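Local coordinates for acetoin utilization protein (Exiguobacterium sibiricum, PDB 2Q04) that probably acts in acetoin utilization as an acetyltransferase of the GNAT family, and carries bound calcium ions in the crystal, at residues Y84-W87 with S88-N91; E194-A197 with H198-L202. All blocks are in the same frame, centred on the assembly; numbering follows the deposited sequence.

Following the chain from its N terminus, contact 1 (84-91) comes first, as a tight turn in the loop that joins strand 71-79 to strand 95-103. Contact 2 (194-202) lies far later, within helix 193-203 near the C-terminal end. Both are local, one a turn and the other successive turns of a helix, so they run in series and neither nests in nor crosses the other. Space brings them together: their centres are about 12 Å apart, E89 O is 2.9 Å from H198 NE2 in a probable hydrogen bond, and L202 packs on T86, W87 and E89. The calcium-bearing loop and the C-terminal helix are thereby joined beside the central sheet.

Contact 1 (Y84-W87 with S88-N91). With CA (calcium ion), chain H.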
# COMPACT_ATOMS: atom_id res chain seq x y z
N TYR A 84 -16.38 5.04 -1.69
CA TYR A 84 -17.43 4.01 -1.74
C TYR A 84 -17.04 2.72 -0.98
O TYR A 84 -17.66 1.66 -1.16
CB TYR A 84 -17.80 3.71 -3.20
CG TYR A 84 -18.41 4.90 -3.90
CD1 TYR A 84 -19.66 5.38 -3.53
CD2 TYR A 84 -17.71 5.59 -4.90
CE1 TYR A 84 -20.23 6.50 -4.15
CE2 TYR A 84 -18.26 6.71 -5.52
CZ TYR A 84 -19.52 7.16 -5.14
OH TYR A 84 -20.09 8.27 -5.76
N GLU A 85 -16.03 2.83 -0.12
CA GLU A 85 -15.70 1.77 0.82
C GLU A 85 -15.85 2.34 2.22
O GLU A 85 -15.90 3.56 2.38
CB GLU A 85 -14.27 1.26 0.59
CG GLU A 85 -14.08 0.50 -0.75
CD GLU A 85 -12.74 -0.27 -0.82
OE1 GLU A 85 -11.78 0.10 -0.11
OE2 GLU A 85 -12.67 -1.26 -1.60
N THR A 86 -15.93 1.48 3.23
CA THR A 86 -16.22 1.95 4.60
C THR A 86 -15.09 2.78 5.23
O THR A 86 -15.34 3.63 6.08
CB THR A 86 -16.59 0.77 5.56
OG1 THR A 86 -17.01 1.30 6.83
CG2 THR A 86 -15.42 -0.17 5.76
N TRP A 87 -13.88 2.61 4.73
CA TRP A 87 -12.70 3.23 5.35
C TRP A 87 -12.63 4.77 5.17
O TRP A 87 -11.83 5.43 5.82
CB TRP A 87 -11.42 2.55 4.83
CG TRP A 87 -11.55 1.09 4.82
CD1 TRP A 87 -11.72 0.29 3.72
CD2 TRP A 87 -11.71 0.24 5.95
NE1 TRP A 87 -11.91 -1.01 4.11
CE2 TRP A 87 -11.91 -1.07 5.48
CE3 TRP A 87 -11.67 0.46 7.33
CZ2 TRP A 87 -12.09 -2.16 6.34
CZ3 TRP A 87 -11.84 -0.62 8.18
CH2 TRP A 87 -12.05 -1.92 7.68
N SER A 88 -13.53 5.33 4.34
CA SER A 88 -13.52 6.77 4.07
C SER A 88 -14.59 7.53 4.84
O SER A 88 -14.70 8.74 4.71
CB SER A 88 -13.70 7.02 2.56
OG SER A 88 -14.97 6.58 2.12
N GLU A 89 -15.37 6.82 5.65
CA GLU A 89 -16.45 7.47 6.41
C GLU A 89 -15.93 8.57 7.35
O GLU A 89 -14.81 8.48 7.87
CB GLU A 89 -17.21 6.44 7.24
CG GLU A 89 -18.25 5.69 6.48
CD GLU A 89 -19.23 5.00 7.39
OE1 GLU A 89 -19.12 5.15 8.63
OE2 GLU A 89 -20.13 4.32 6.87
N GLY A 90 -16.75 9.58 7.58
CA GLY A 90 -16.41 10.66 8.50
C GLY A 90 -15.43 11.65 7.90
O GLY A 90 -14.90 11.44 6.81
N ASN A 91 -15.19 12.73 8.63
CA ASN A 91 -14.29 13.77 8.17
C ASN A 91 -12.97 13.69 8.90
O ASN A 91 -12.67 14.52 9.75
CB ASN A 91 -14.93 15.14 8.40
CG ASN A 91 -14.06 16.26 7.93
OD1 ASN A 91 -13.03 16.04 7.30
ND2 ASN A 91 -14.47 17.48 8.23
CA CA H . -13.16 10.67 5.29
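S88 turns its hydroxyl between its own backbone N and carbonyl carbon (chi1 65°), which brings OG back to 3.2 Å from E85 O, while E89 sets CG opposite its carbonyl carbon, which brings CG alongside T86 O at 3.6 Å. The S88 hydroxyl is hydrogen-bonded to the carbonyl of D82, just ahead of this turn. The turn itself is closed by one backbone hydrogen bond, E89 N to T86 O at 3.2 Å. It is nearly straight at the hydrogen (168°), yet the donor stands above the carbonyl plane, 51° out of it. W87 and S88 occupy the two central positions, with backbone angles close to those of a type I turn, in keeping with the short 3-10 segment here. W87 is buried, its indole carrying T86 CG2 over the centre of one face, 3.6 Å above the plane, and E85 OE1 at its edge. Its other neighbours include L132 and T134 of strand 130-135, so the turn is seated on the sheet through the indole. The extended E89 side chain reaches R205, to which OE1 forms a salt bridge. S88 O, within the turn, and G90 O, just beyond it, bind a calcium ion at 2.5 Å and 2.4 Å, and the positive phi of G90 suits a glycine. Both are main-chain carbonyls, hard oxygen ligands suited to this ion. Because the peptide group whose oxygen S88 lends to the metal also supplies the N-H of E89, the calcium would probably polarise that group and strengthen its bond to T86 O.

Contact 2 (E194-A197 with H198-L202); sequences EVVA and HFDAL
H198, A197 and V196 carry most of this contact along two successive helical turns, and each takes part in an i to i+4 backbone hydrogen bond. H198 N donates to E194 O at 3.1 Å, and A201 N reaches A197 O at 3.0 Å. V196 O accepts from D200 N at 2.9 Å, with the donor tilted 22° from the carbonyl plane; F199 N and V195 O pair likewise. The helical backbone sets H198 CB 3.5 Å from V195 O, and with CG opposite the backbone N (chi1 -177°) the imidazole leads away from 194-197. L202 CD1 lies 3.9 Å above one face of this ring, offset toward its rim, and NE2 has E89 O as its probable hydrogen-bond partner. The methyl of A197 belongs to the exposed side of the helix. V196 and D200 run side by side, pointing the same way, with CG1 and OD2 4.0 Å apart. The D200 carboxylate also sits near V196 O (OD2 at 3.5 Å), a neighbour that offers it no proton, and its OD1 instead forms a salt bridge with R203. An alanine in place of D200 would probably cost R203 this salt bridge and leave V196 CG1 without its carboxylate neighbour. The F199 ring meets F168 edge to face and, with V195, rests on strand 130-135. V195 also touches strand 95-103, and F199 strand 182-187. One side buried on several strands and the other turned to solvent make this an amphipathic alpha-helix packed on the face of a mixed sheet, an arrangement common in alpha/beta folds such as GNAT.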
# COMPACT_ATOMS: atom_id res chain seq x y z
N GLU A 194 -7.95 10.56 18.94
CA GLU A 194 -9.24 10.75 18.27
C GLU A 194 -9.25 10.07 16.91
O GLU A 194 -10.26 9.52 16.49
CB GLU A 194 -9.54 12.25 18.09
CG GLU A 194 -9.83 12.99 19.40
CD GLU A 194 -8.59 13.20 20.27
OE1 GLU A 194 -7.47 13.24 19.72
OE2 GLU A 194 -8.74 13.33 21.51
N VAL A 195 -8.11 10.12 16.22
CA VAL A 195 -7.97 9.48 14.92
C VAL A 195 -8.01 7.95 15.07
O VAL A 195 -8.62 7.26 14.25
CB VAL A 195 -6.63 9.89 14.26
CG1 VAL A 195 -6.42 9.12 12.96
CG2 VAL A 195 -6.60 11.39 14.01
N VAL A 196 -7.37 7.44 16.11
CA VAL A 196 -7.34 6.02 16.37
C VAL A 196 -8.73 5.52 16.76
O VAL A 196 -9.14 4.43 16.36
CB VAL A 196 -6.36 5.67 17.50
CG1 VAL A 196 -6.52 4.21 17.93
CG2 VAL A 196 -4.93 5.95 17.05
N ALA A 197 -9.44 6.32 17.54
CA ALA A 197 -10.79 5.97 17.96
C ALA A 197 -11.71 5.89 16.76
O ALA A 197 -12.59 5.04 16.71
CB ALA A 197 -11.32 6.98 18.96
N HIS A 198 -11.52 6.80 15.80
CA HIS A 198 -12.31 6.80 14.59
C HIS A 198 -12.04 5.55 13.79
O HIS A 198 -12.95 4.92 13.27
CB HIS A 198 -11.99 8.03 13.76
CG HIS A 198 -12.82 8.15 12.52
ND1 HIS A 198 -14.19 8.06 12.53
CD2 HIS A 198 -12.47 8.43 11.25
CE1 HIS A 198 -14.65 8.25 11.31
NE2 HIS A 198 -13.63 8.48 10.51
N PHE A 199 -10.76 5.18 13.70
CA PHE A 199 -10.37 3.97 13.00
C PHE A 199 -11.01 2.75 13.63
O PHE A 199 -11.49 1.87 12.93
CB PHE A 199 -8.84 3.82 13.00
CG PHE A 199 -8.35 2.47 12.52
CD1 PHE A 199 -8.60 2.05 11.21
CD2 PHE A 199 -7.62 1.64 13.35
CE1 PHE A 199 -8.14 0.81 10.77
CE2 PHE A 199 -7.15 0.40 12.90
CZ PHE A 199 -7.42 -0.01 11.61
N ASP A 200 -11.01 2.69 14.96
CA ASP A 200 -11.66 1.58 15.69
C ASP A 200 -13.14 1.51 15.36
O ASP A 200 -13.71 0.44 15.28
CB ASP A 200 -11.50 1.73 17.22
CG ASP A 200 -10.08 1.46 17.69
OD1 ASP A 200 -9.32 0.74 16.99
OD2 ASP A 200 -9.73 1.95 18.80
N ALA A 201 -13.77 2.68 15.23
CA ALA A 201 -15.19 2.77 14.91
C ALA A 201 -15.47 2.30 13.47
O ALA A 201 -16.56 1.80 13.17
CB ALA A 201 -15.68 4.19 15.11
N LEU A 202 -14.50 2.50 12.57
CA LEU A 202 -14.64 2.07 11.17
C LEU A 202 -14.49 0.56 11.02
O LEU A 202 -15.25 -0.07 10.29
CB LEU A 202 -13.61 2.77 10.29
CG LEU A 202 -13.79 4.27 10.09
CD1 LEU A 202 -12.64 4.83 9.29
CD2 LEU A 202 -15.12 4.57 9.41